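Local coordinates for protein succinate dehydrogenase (Membrane anchor subunit) (Mycolicibacterium smegmatis, PDB 7D6V) that serves as the membrane anchor subunit of succinate dehydrogenase Sdh1, carrying an Fe2S2 cluster and binding ubiquinone-1, consistent with electron transfer from succinate oxidation to quinone, at residues C[64-69]-C[265-270]. Sequence-based numbering, arbitrary orientation.
Sequences YHYLTP and TISDLR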
ATOM      1  N   TYR C  64      -3.376  58.428 -20.733  1.00 17.87           N
ATOM      2  CA  TYR C  64      -3.201  57.707 -19.482  1.00 17.87           C
ATOM      3  C   TYR C  64      -2.036  56.735 -19.525  1.00 17.87           C
ATOM      4  O   TYR C  64      -1.890  55.924 -18.607  1.00 17.87           O
ATOM      5  CB  TYR C  64      -4.489  56.970 -19.116  1.00 17.87           C
ATOM      6  CG  TYR C  64      -5.731  57.775 -19.396  1.00 17.87           C
ATOM      7  CD1 TYR C  64      -5.858  59.072 -18.926  1.00 17.87           C
ATOM      8  CD2 TYR C  64      -6.767  57.247 -20.144  1.00 17.87           C
ATOM      9  CE1 TYR C  64      -6.980  59.817 -19.191  1.00 17.87           C
ATOM     10  CE2 TYR C  64      -7.898  57.984 -20.408  1.00 17.87           C
ATOM     11  CZ  TYR C  64      -8.000  59.267 -19.931  1.00 17.87           C
ATOM     12  OH  TYR C  64      -9.129  60.000 -20.196  1.00 17.87           O
ATOM     13  N   HIS C  65      -1.214  56.790 -20.574  1.00 16.88           N
ATOM     14  CA  HIS C  65       0.003  55.988 -20.667  1.00 16.88           C
ATOM     15  C   HIS C  65      -0.298  54.498 -20.528  1.00 16.88           C
ATOM     16  O   HIS C  65       0.306  53.789 -19.723  1.00 16.88           O
ATOM     17  CB  HIS C  65       1.030  56.445 -19.631  1.00 16.88           C
ATOM     18  CG  HIS C  65       1.747  57.704 -20.004  1.00 16.88           C
ATOM     19  ND1 HIS C  65       1.177  58.951 -19.874  1.00 16.88           N
ATOM     20  CD2 HIS C  65       2.994  57.911 -20.484  1.00 16.88           C
ATOM     21  CE1 HIS C  65       2.037  59.870 -20.271  1.00 16.88           C
ATOM     22  NE2 HIS C  65       3.149  59.266 -20.645  1.00 16.88           N
ATOM     23  N   TYR C  66      -1.244  54.021 -21.328  1.00 16.16           N
ATOM     24  CA  TYR C  66      -1.616  52.616 -21.349  1.00 16.16           C
ATOM     25  C   TYR C  66      -0.909  51.938 -22.510  1.00 16.16           C
ATOM     26  O   TYR C  66      -0.984  52.414 -23.645  1.00 16.16           O
ATOM     27  CB  TYR C  66      -3.126  52.440 -21.498  1.00 16.16           C
ATOM     28  CG  TYR C  66      -3.943  52.826 -20.295  1.00 16.16           C
ATOM     29  CD1 TYR C  66      -3.411  52.773 -19.019  1.00 16.16           C
ATOM     30  CD2 TYR C  66      -5.260  53.227 -20.438  1.00 16.16           C
ATOM     31  CE1 TYR C  66      -4.167  53.122 -17.920  1.00 16.16           C
ATOM     32  CE2 TYR C  66      -6.022  53.574 -19.349  1.00 16.16           C
ATOM     33  CZ  TYR C  66      -5.473  53.520 -18.093  1.00 16.16           C
ATOM     34  OH  TYR C  66      -6.234  53.868 -17.007  1.00 16.16           O
ATOM     35  N   LEU C  67      -0.236  50.827 -22.228  1.00 16.30           N
ATOM     36  CA  LEU C  67       0.487  50.079 -23.244  1.00 16.30           C
ATOM     37  C   LEU C  67       0.130  48.608 -23.133  1.00 16.30           C
ATOM     38  O   LEU C  67       0.198  48.027 -22.046  1.00 16.30           O
ATOM     39  CB  LEU C  67       1.997  50.271 -23.107  1.00 16.30           C
ATOM     40  CG  LEU C  67       2.858  49.570 -24.155  1.00 16.30           C
ATOM     41  CD1 LEU C  67       2.552  50.098 -25.543  1.00 16.30           C
ATOM     42  CD2 LEU C  67       4.320  49.747 -23.826  1.00 16.30           C
ATOM     43  N   THR C  68      -0.255  48.015 -24.255  1.00 16.48           N
ATOM     44  CA  THR C  68      -0.573  46.598 -24.283  1.00 16.48           C
ATOM     45  C   THR C  68       0.674  45.769 -23.982  1.00 16.48           C
ATOM     46  O   THR C  68       1.767  46.100 -24.454  1.00 16.48           O
ATOM     47  CB  THR C  68      -1.135  46.212 -25.651  1.00 16.48           C
ATOM     48  OG1 THR C  68      -2.304  46.991 -25.928  1.00 16.48           O
ATOM     49  CG2 THR C  68      -1.506  44.762 -25.670  1.00 16.48           C
ATOM     50  N   PRO C  69       0.554  44.695 -23.198  1.00 17.04           N
ATOM     51  CA  PRO C  69       1.701  43.794 -23.008  1.00 17.04           C
ATOM     52  C   PRO C  69       2.185  43.138 -24.288  1.00 17.04           C
ATOM     53  O   PRO C  69       3.358  42.752 -24.359  1.00 17.04           O
ATOM     54  CB  PRO C  69       1.168  42.754 -22.016  1.00 17.04           C
ATOM     55  CG  PRO C  69       0.041  43.421 -21.331  1.00 17.04           C
ATOM     56  CD  PRO C  69      -0.575  44.347 -22.322  1.00 17.04           C
ATOM     57  N   THR C 265     -13.363  54.672 -27.215  1.00 20.79           N
ATOM     58  CA  THR C 265     -14.286  54.295 -26.152  1.00 20.79           C
ATOM     59  C   THR C 265     -13.826  55.072 -24.925  1.00 20.79           C
ATOM     60  O   THR C 265     -12.664  55.479 -24.845  1.00 20.79           O
ATOM     61  CB  THR C 265     -14.292  52.773 -25.904  1.00 20.79           C
ATOM     62  OG1 THR C 265     -14.764  52.106 -27.079  1.00 20.79           O
ATOM     63  CG2 THR C 265     -15.200  52.380 -24.756  1.00 20.79           C
ATOM     64  N   ILE C 266     -14.731  55.268 -23.972  1.00 21.56           N
ATOM     65  CA  ILE C 266     -14.372  55.959 -22.740  1.00 21.56           C
ATOM     66  C   ILE C 266     -13.611  55.000 -21.835  1.00 21.56           C
ATOM     67  O   ILE C 266     -13.829  53.786 -21.851  1.00 21.56           O
ATOM     68  CB  ILE C 266     -15.622  56.530 -22.039  1.00 21.56           C
ATOM     69  CG1 ILE C 266     -16.516  55.400 -21.519  1.00 21.56           C
ATOM     70  CG2 ILE C 266     -16.393  57.438 -22.986  1.00 21.56           C
ATOM     71  CD1 ILE C 266     -17.460  55.820 -20.414  1.00 21.56           C
ATOM     72  N   SER C 267     -12.694  55.553 -21.041  1.00 20.17           N
ATOM     73  CA  SER C 267     -11.860  54.731 -20.175  1.00 20.17           C
ATOM     74  C   SER C 267     -12.503  54.430 -18.829  1.00 20.17           C
ATOM     75  O   SER C 267     -12.036  53.523 -18.137  1.00 20.17           O
ATOM     76  CB  SER C 267     -10.507  55.405 -19.940  1.00 20.17           C
ATOM     77  OG  SER C 267      -9.718  54.644 -19.042  1.00 20.17           O
ATOM     78  N   ASP C 268     -13.558  55.152 -18.454  1.00 20.71           N
ATOM     79  CA  ASP C 268     -14.136  55.076 -17.112  1.00 20.71           C
ATOM     80  C   ASP C 268     -13.096  55.461 -16.057  1.00 20.71           C
ATOM     81  O   ASP C 268     -12.690  54.662 -15.212  1.00 20.71           O
ATOM     82  CB  ASP C 268     -14.729  53.689 -16.839  1.00 20.71           C
ATOM     83  CG  ASP C 268     -15.638  53.668 -15.632  1.00 20.71           C
ATOM     84  OD1 ASP C 268     -15.157  53.348 -14.529  1.00 20.71           O
ATOM     85  OD2 ASP C 268     -16.835  53.982 -15.786  1.00 20.71           O
ATOM     86  N   LEU C 269     -12.664  56.716 -16.136  1.00 20.77           N
ATOM     87  CA  LEU C 269     -11.647  57.237 -15.234  1.00 20.77           C
ATOM     88  C   LEU C 269     -12.211  57.454 -13.833  1.00 20.77           C
ATOM     89  O   LEU C 269     -13.408  57.683 -13.646  1.00 20.77           O
ATOM     90  CB  LEU C 269     -11.094  58.560 -15.761  1.00 20.77           C
ATOM     91  CG  LEU C 269      -9.862  58.595 -16.665  1.00 20.77           C
ATOM     92  CD1 LEU C 269      -9.531  60.041 -16.949  1.00 20.77           C
ATOM     93  CD2 LEU C 269      -8.663  57.897 -16.050  1.00 20.77           C
ATOM     94  N   ARG C 270     -11.322  57.377 -12.843  1.00 21.88           N
ATOM     95  CA  ARG C 270     -11.646  57.706 -11.462  1.00 21.88           C
ATOM     96  C   ARG C 270     -11.013  59.011 -11.014  1.00 21.88           C
ATOM     97  O   ARG C 270     -11.537  59.649 -10.097  1.00 21.88           O
ATOM     98  CB  ARG C 270     -11.190  56.579 -10.523  1.00 21.88           C
ATOM     99  CG  ARG C 270     -12.114  55.376 -10.492  1.00 21.88           C
ATOM    100  CD  ARG C 270     -11.955  54.559 -11.763  1.00 21.88           C
ATOM    101  NE  ARG C 270     -12.772  53.355 -11.781  1.00 21.88           N
ATOM    102  CZ  ARG C 270     -12.373  52.190 -11.291  1.00 21.88           C
ATOM    103  NH1 ARG C 270     -13.174  51.136 -11.345  1.00 21.88           N
ATOM    104  NH2 ARG C 270     -11.163  52.078 -10.765  1.00 21.88           N
TER
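Leu-269 lies over one face of the Tyr-64 ring, the two side chains advancing from opposite directions. Its CD2 stands 4.1 Å from the centroid of the Tyr-64 ring, 11° off the ring normal, which meets the geometry of a CH-pi contact. The other branch is displaced toward the phenolic end: Leu-269 CD1 is 3.4 Å from Tyr-64 CE1 and 3.3 Å from Tyr-64 OH, so the leucine fork spans the ring from its centre to the hydroxyl. Ser-267 approaches obliquely beside the CD2-CE2 flank of the ring, its CB 3.7 Å from Tyr-64 CE2. With chi1 at -40°, Tyr-64 CG is anti to the carbonyl carbon, and the ring extends from the backbone toward both residues.

Tyr-64 lies in the short loop joining strands 60-61 and 66-67, an antiparallel pair. His-65 and Tyr-66 both face Val-61, a G1 beta bulge, and His-65 has the left-handed backbone conformation (phi 57°) expected of its first position. The partner segment, 265-270, follows helix 240-264, so the hairpin packs on the chain leaving the last helix, and none of the contact's residues belongs to the cluster or ubiquinone-1 pockets.

Tyr-66 is turned differently: Ser-267 OG lies in the plane of its ring, at the edge, 3.9 Å from Tyr-66 CE2, while Tyr-64 CB covers one face near the rim, 3.7 Å above the plane. No hydrogen bond crosses between the segments; the nearest CA pair, Tyr-64 and Ser-267, is 9.2 Å apart. The buried serine hydroxyl instead bonds to Gly-186 O, and Tyr-66 OH makes a weak hydrogen bond to Asn-189 OD1 on helix 188-204.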